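Local coordinates for uncharacterized protein MJ0690 (Methanocaldococcus jannaschii, PDB 3K32) that is of unknown function but, as a predicted tRNA methyltransferase subunit with a HUP-type nucleotide-binding fold, may take part in tRNA modification, at residues K72-I77 with K178-S183; S121-L126 with I132-P137. All coordinates share one frame; numbering follows the deposited sequence.

Contact 1: residues K72-I77 with K178-S183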
loop_
_atom_site.group_PDB
_atom_site.type_symbol
_atom_site.label_atom_id
_atom_site.label_comp_id
_atom_site.label_asym_id
_atom_site.label_seq_id
_atom_site.Cartn_x
_atom_site.Cartn_y
_atom_site.Cartn_z
ATOM N N LYS B 72 11.878 -24.109 -14.188
ATOM C CA LYS B 72 11.360 -24.658 -12.942
ATOM C C LYS B 72 9.908 -24.213 -12.686
ATOM O O LYS B 72 9.089 -24.990 -12.171
ATOM C CB LYS B 72 12.273 -24.288 -11.773
ATOM C CG LYS B 72 11.717 -24.704 -10.448
ATOM C CD LYS B 72 12.763 -24.657 -9.364
ATOM C CE LYS B 72 12.265 -25.385 -8.119
ATOM N NZ LYS B 72 11.809 -26.779 -8.417
ATOM N N ALA B 73 9.584 -22.973 -13.056
ATOM C CA ALA B 73 8.207 -22.505 -12.941
ATOM C C ALA B 73 7.329 -23.386 -13.796
ATOM O O ALA B 73 6.195 -23.693 -13.426
ATOM C CB ALA B 73 8.077 -21.060 -13.371
ATOM N N ALA B 74 7.854 -23.777 -14.954
ATOM C CA ALA B 74 7.145 -24.692 -15.839
ATOM C C ALA B 74 6.917 -26.036 -15.126
ATOM O O ALA B 74 5.795 -26.543 -15.087
ATOM C CB ALA B 74 7.907 -24.882 -17.135
ATOM N N ASP B 75 7.967 -26.584 -14.522
ATOM C CA ASP B 75 7.829 -27.852 -13.809
ATOM C C ASP B 75 6.742 -27.708 -12.763
ATOM O O ASP B 75 5.855 -28.544 -12.667
ATOM C CB ASP B 75 9.147 -28.297 -13.162
ATOM C CG ASP B 75 10.286 -28.434 -14.169
ATOM O OD1 ASP B 75 10.016 -28.666 -15.366
ATOM O OD2 ASP B 75 11.465 -28.330 -13.761
HETATM N N MSE B 76 6.797 -26.623 -11.998
HETATM C CA MSE B 76 5.829 -26.392 -10.928
HETATM C C MSE B 76 4.383 -26.228 -11.410
HETATM O O MSE B 76 3.446 -26.730 -10.782
HETATM C CB MSE B 76 6.254 -25.186 -10.112
HETATM C CG MSE B 76 7.616 -25.352 -9.491
HETATM SE SE MSE B 76 8.180 -23.727 -8.555
HETATM C CE MSE B 76 6.729 -23.673 -7.288
ATOM N N ILE B 77 4.199 -25.511 -12.513
ATOM C CA ILE B 77 2.886 -25.425 -13.138
ATOM C C ILE B 77 2.391 -26.827 -13.483
ATOM O O ILE B 77 1.270 -27.189 -13.157
ATOM C CB ILE B 77 2.931 -24.590 -14.427
ATOM C CG1 ILE B 77 3.202 -23.127 -14.103
ATOM C CG2 ILE B 77 1.622 -24.684 -15.160
ATOM C CD1 ILE B 77 2.135 -22.509 -13.262
ATOM N N LYS B 178 4.284 -24.751 -23.979
ATOM C CA LYS B 178 4.016 -25.136 -25.350
ATOM C C LYS B 178 5.128 -26.045 -25.877
ATOM O O LYS B 178 4.875 -27.206 -26.194
ATOM C CB LYS B 178 3.830 -23.907 -26.242
ATOM C CG LYS B 178 2.440 -23.290 -26.133
ATOM C CD LYS B 178 2.173 -22.274 -27.245
ATOM C CE LYS B 178 2.341 -20.836 -26.759
ATOM N NZ LYS B 178 1.168 -20.366 -25.965
ATOM N N GLU B 179 6.353 -25.528 -25.948
ATOM C CA GLU B 179 7.475 -26.317 -26.433
ATOM C C GLU B 179 7.401 -27.714 -25.858
ATOM O O GLU B 179 7.749 -28.695 -26.519
ATOM C CB GLU B 179 8.809 -25.705 -26.007
ATOM C CG GLU B 179 9.241 -24.489 -26.784
ATOM C CD GLU B 179 10.500 -23.864 -26.210
ATOM O OE1 GLU B 179 11.109 -24.476 -25.307
ATOM O OE2 GLU B 179 10.881 -22.764 -26.661
ATOM N N ARG B 180 6.946 -27.790 -24.614
ATOM C CA ARG B 180 7.056 -29.017 -23.846
ATOM C C ARG B 180 6.052 -30.062 -24.283
ATOM O O ARG B 180 6.187 -31.243 -23.956
ATOM C CB ARG B 180 6.931 -28.726 -22.350
ATOM C CG ARG B 180 8.259 -28.344 -21.701
ATOM C CD ARG B 180 8.076 -28.059 -20.231
ATOM N NE ARG B 180 9.335 -27.786 -19.552
ATOM C CZ ARG B 180 9.491 -27.863 -18.236
ATOM N NH1 ARG B 180 8.458 -28.217 -17.478
ATOM N NH2 ARG B 180 10.668 -27.597 -17.673
ATOM N N GLY B 181 5.059 -29.625 -25.044
ATOM C CA GLY B 181 4.005 -30.517 -25.468
ATOM C C GLY B 181 2.872 -30.493 -24.470
ATOM O O GLY B 181 2.090 -31.438 -24.367
ATOM N N GLU B 182 2.794 -29.408 -23.715
ATOM C CA GLU B 182 1.678 -29.195 -22.808
ATOM C C GLU B 182 0.595 -28.397 -23.499
ATOM O O GLU B 182 0.749 -28.003 -24.651
ATOM C CB GLU B 182 2.145 -28.441 -21.574
ATOM C CG GLU B 182 2.920 -29.301 -20.627
ATOM C CD GLU B 182 2.061 -30.391 -20.043
ATOM O OE1 GLU B 182 0.819 -30.256 -20.134
ATOM O OE2 GLU B 182 2.625 -31.371 -19.504
ATOM N N SER B 183 -0.501 -28.155 -22.797
ATOM C CA SER B 183 -1.531 -27.273 -23.323
ATOM C C SER B 183 -1.727 -26.102 -22.378
ATOM O O SER B 183 -2.180 -26.269 -21.249
ATOM C CB SER B 183 -2.826 -28.039 -23.558
ATOM O OG SER B 183 -2.598 -29.073 -24.503
#
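Arg-180, at the C-terminal end of helix 169-180, reaches across to helix 68-80 and takes hold of Asp-75. Both terminal nitrogens of the guanidinium converge on one carboxylate oxygen: NH2 of Arg-180 lies 2.6 Å and NH1 2.7 Å from OD1 of Asp-75. The salt bridge is therefore end-on and bifurcated at a single acceptor, which explains why neither hydrogen bond is straight, with N-H...O angles of 135° from NH2 and 133° from NH1. NH1 meets OD1 on its anti side and NH2 on its syn side, both tilted out of the carboxylate plane and NH2 the more so, while OD1 stays close to the guanidinium plane. The carboxylate and guanidinium planes are only 20° apart, although the two side chains run nearly at right angles. An extended chain from CG to NE carries the arginine over the gap between backbones, whose nearest CA atoms, those of Ala-74 and Arg-180, are 9.1 Å apart.

The close-packed side of the contact belongs to Ala-74. Its CB sits over one face of the guanidinium, toward the rim, 3.4 Å from NH1 of Arg-180, and the same buried methyl packs on Ile-176 and Leu-177. Asp-75 and Arg-180, by contrast, are only partly buried, and just beyond them the chain turns away at exposed Gly-181, whose positive phi closes a Schellman motif. NH2 of Arg-180 also forms a salt bridge with Glu-71, so two acidic side chains on helix 68-80 probably balance the arginine's charge.

The contact thus pins the C-terminal end of helix 169-180 to helix 68-80. On this second helix Ala-73 and Ile-77 also pack against helix 84-98, through Val-90 and Ala-86, while Ile-77 reaches Tyr-187 of the short helix 184-187.

Contact 2: residues S121-L126 with I132-P137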
loop_
_atom_site.group_PDB
_atom_site.type_symbol
_atom_site.label_atom_id
_atom_site.label_comp_id
_atom_site.label_asym_id
_atom_site.label_seq_id
_atom_site.Cartn_x
_atom_site.Cartn_y
_atom_site.Cartn_z
ATOM N N SER B 121 7.103 -11.371 7.099
ATOM C CA SER B 121 8.328 -11.993 7.555
ATOM C C SER B 121 9.307 -12.184 6.385
ATOM O O SER B 121 10.508 -12.026 6.540
ATOM C CB SER B 121 8.028 -13.307 8.291
ATOM O OG SER B 121 8.493 -14.407 7.554
ATOM N N GLU B 122 8.799 -12.501 5.206
ATOM C CA GLU B 122 9.686 -12.601 4.058
ATOM C C GLU B 122 10.257 -11.240 3.737
ATOM O O GLU B 122 11.432 -11.125 3.385
ATOM C CB GLU B 122 8.967 -13.171 2.841
ATOM C CG GLU B 122 8.615 -14.616 3.013
ATOM C CD GLU B 122 7.711 -15.127 1.912
ATOM O OE1 GLU B 122 6.767 -14.399 1.508
ATOM O OE2 GLU B 122 7.953 -16.264 1.461
ATOM N N ILE B 123 9.422 -10.209 3.858
ATOM C CA ILE B 123 9.890 -8.853 3.606
ATOM C C ILE B 123 10.972 -8.420 4.581
ATOM O O ILE B 123 11.981 -7.861 4.168
ATOM C CB ILE B 123 8.750 -7.824 3.599
ATOM C CG1 ILE B 123 7.949 -7.964 2.312
ATOM C CG2 ILE B 123 9.310 -6.391 3.710
ATOM C CD1 ILE B 123 6.688 -7.187 2.297
ATOM N N GLN B 124 10.779 -8.678 5.867
ATOM C CA GLN B 124 11.738 -8.184 6.845
ATOM C C GLN B 124 13.071 -8.844 6.615
ATOM O O GLN B 124 14.111 -8.205 6.728
ATOM C CB GLN B 124 11.255 -8.398 8.279
ATOM C CG GLN B 124 10.137 -7.453 8.692
ATOM C CD GLN B 124 10.518 -5.972 8.561
ATOM O OE1 GLN B 124 9.664 -5.088 8.680
ATOM N NE2 GLN B 124 11.803 -5.700 8.323
ATOM N N SER B 125 13.017 -10.126 6.260
ATOM C CA SER B 125 14.205 -10.918 5.979
ATOM C C SER B 125 14.946 -10.348 4.777
ATOM O O SER B 125 16.151 -10.100 4.840
ATOM C CB SER B 125 13.827 -12.378 5.712
ATOM O OG SER B 125 14.969 -13.170 5.425
ATOM N N LEU B 126 14.209 -10.148 3.688
ATOM C CA LEU B 126 14.751 -9.594 2.455
ATOM C C LEU B 126 15.447 -8.250 2.686
ATOM O O LEU B 126 16.551 -8.018 2.198
ATOM C CB LEU B 126 13.627 -9.450 1.421
ATOM C CG LEU B 126 13.975 -9.238 -0.053
ATOM C CD1 LEU B 126 14.276 -7.787 -0.324
ATOM C CD2 LEU B 126 15.147 -10.120 -0.471
ATOM N N ILE B 132 18.257 -3.496 2.084
ATOM C CA ILE B 132 17.525 -2.937 0.973
ATOM C C ILE B 132 16.149 -2.427 1.409
ATOM O O ILE B 132 15.625 -2.828 2.464
ATOM C CB ILE B 132 17.417 -4.017 -0.123
ATOM C CG1 ILE B 132 18.304 -3.655 -1.305
ATOM C CG2 ILE B 132 15.987 -4.290 -0.526
ATOM C CD1 ILE B 132 17.965 -4.464 -2.501
ATOM N N GLN B 133 15.599 -1.509 0.623
ATOM C CA GLN B 133 14.229 -1.047 0.823
ATOM C C GLN B 133 13.363 -1.680 -0.241
ATOM O O GLN B 133 13.668 -1.591 -1.426
ATOM C CB GLN B 133 14.115 0.475 0.720
ATOM C CG GLN B 133 14.456 1.232 1.988
ATOM C CD GLN B 133 14.270 2.729 1.819
ATOM O OE1 GLN B 133 15.232 3.473 1.679
ATOM N NE2 GLN B 133 13.027 3.173 1.817
ATOM N N TYR B 134 12.293 -2.325 0.203
ATOM C CA TYR B 134 11.270 -2.907 -0.660
ATOM C C TYR B 134 9.949 -2.121 -0.494
ATOM O O TYR B 134 9.430 -1.985 0.621
ATOM C CB TYR B 134 11.073 -4.367 -0.263
ATOM C CG TYR B 134 10.055 -5.129 -1.089
ATOM C CD1 TYR B 134 10.188 -5.244 -2.475
ATOM C CD2 TYR B 134 8.986 -5.776 -0.481
ATOM C CE1 TYR B 134 9.272 -5.958 -3.218
ATOM C CE2 TYR B 134 8.056 -6.494 -1.232
ATOM C CZ TYR B 134 8.212 -6.581 -2.590
ATOM O OH TYR B 134 7.293 -7.271 -3.319
ATOM N N ILE B 135 9.421 -1.601 -1.600
ATOM C CA ILE B 135 8.252 -0.720 -1.574
ATOM C C ILE B 135 7.108 -1.223 -2.438
ATOM O O ILE B 135 7.287 -1.456 -3.619
ATOM C CB ILE B 135 8.598 0.684 -2.072
ATOM C CG1 ILE B 135 9.701 1.300 -1.199
ATOM C CG2 ILE B 135 7.314 1.539 -2.130
ATOM C CD1 ILE B 135 10.309 2.558 -1.767
ATOM N N THR B 136 5.926 -1.376 -1.853
ATOM C CA THR B 136 4.772 -1.857 -2.608
ATOM C C THR B 136 3.609 -0.865 -2.538
ATOM O O THR B 136 2.684 -0.975 -1.722
ATOM C CB THR B 136 4.360 -3.263 -2.164
ATOM O OG1 THR B 136 3.994 -3.224 -0.785
ATOM C CG2 THR B 136 5.554 -4.236 -2.350
ATOM N N PRO B 137 3.668 0.124 -3.414
ATOM C CA PRO B 137 2.746 1.250 -3.423
ATOM C C PRO B 137 1.283 0.785 -3.406
ATOM O O PRO B 137 0.457 1.406 -2.752
ATOM C CB PRO B 137 3.094 1.949 -4.726
ATOM C CG PRO B 137 4.474 1.581 -4.998
ATOM C CD PRO B 137 4.631 0.187 -4.520
#
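Ile-123 and Tyr-134 meet because their first torsions turn them toward one another: CG1 of Ile-123 stands anti to its own carbonyl carbon (chi1 -74°), whereas the tyrosine ring, with CG opposite the backbone N (chi1 -179°), swings out from strand 133-135 toward helix 120-130. The two side chains cross at about a right angle. CG1 of Ile-123 approaches CD2 of Tyr-134 obliquely at 3.7 Å, and the terminal CD1 lies at the ring edge, in its plane, 3.8 Å from CE2 of Tyr-134. About one turn further along the helix, Leu-126 directs CD1 to within 3.9 Å of CG2 of Ile-132, making a second, smaller apolar contact. With an alanine in place of Ile-123, the CD2-CE2 side of the ring would probably lose the aliphatic chain that crosses it, opening a gap between helix and strand.

These contacts pack the helix of the beta-alpha-beta unit 104-106, 120-130, 133-135 against its closing strand, while His-91 and Leu-95 of helix 84-98 also touch the ring. The phenol OH is hydrogen-bonded to Asp-107, satisfying the tyrosine's polar end separately. All four touching side chains are buried and meet through carbon alone, which implies that shape and exclusion of water hold them together; the polar tie beside them runs from Tyr-134 N to OE2 of Glu-127 on the same helix.

From the N terminus, the chain passes through the first three strands of the parallel sheet before entering helix 68-80, the opening side of contact 1. Helix 84-98 and strand 104-106 follow, and then contact 2 closes a short local loop between helix 120-130 and strand 133-135, the outermost strand of the sheet within this chain. Only after helix 143-153 and strand 154-159 does the chain return, along helix 169-180, to complete contact 1. Contact 2 is therefore nested within the long excursion of contact 1, though their nearest atoms are about 12 Å apart. One joins two helices distant in sequence, the other a helix to the sheet; helix 84-98 borders both.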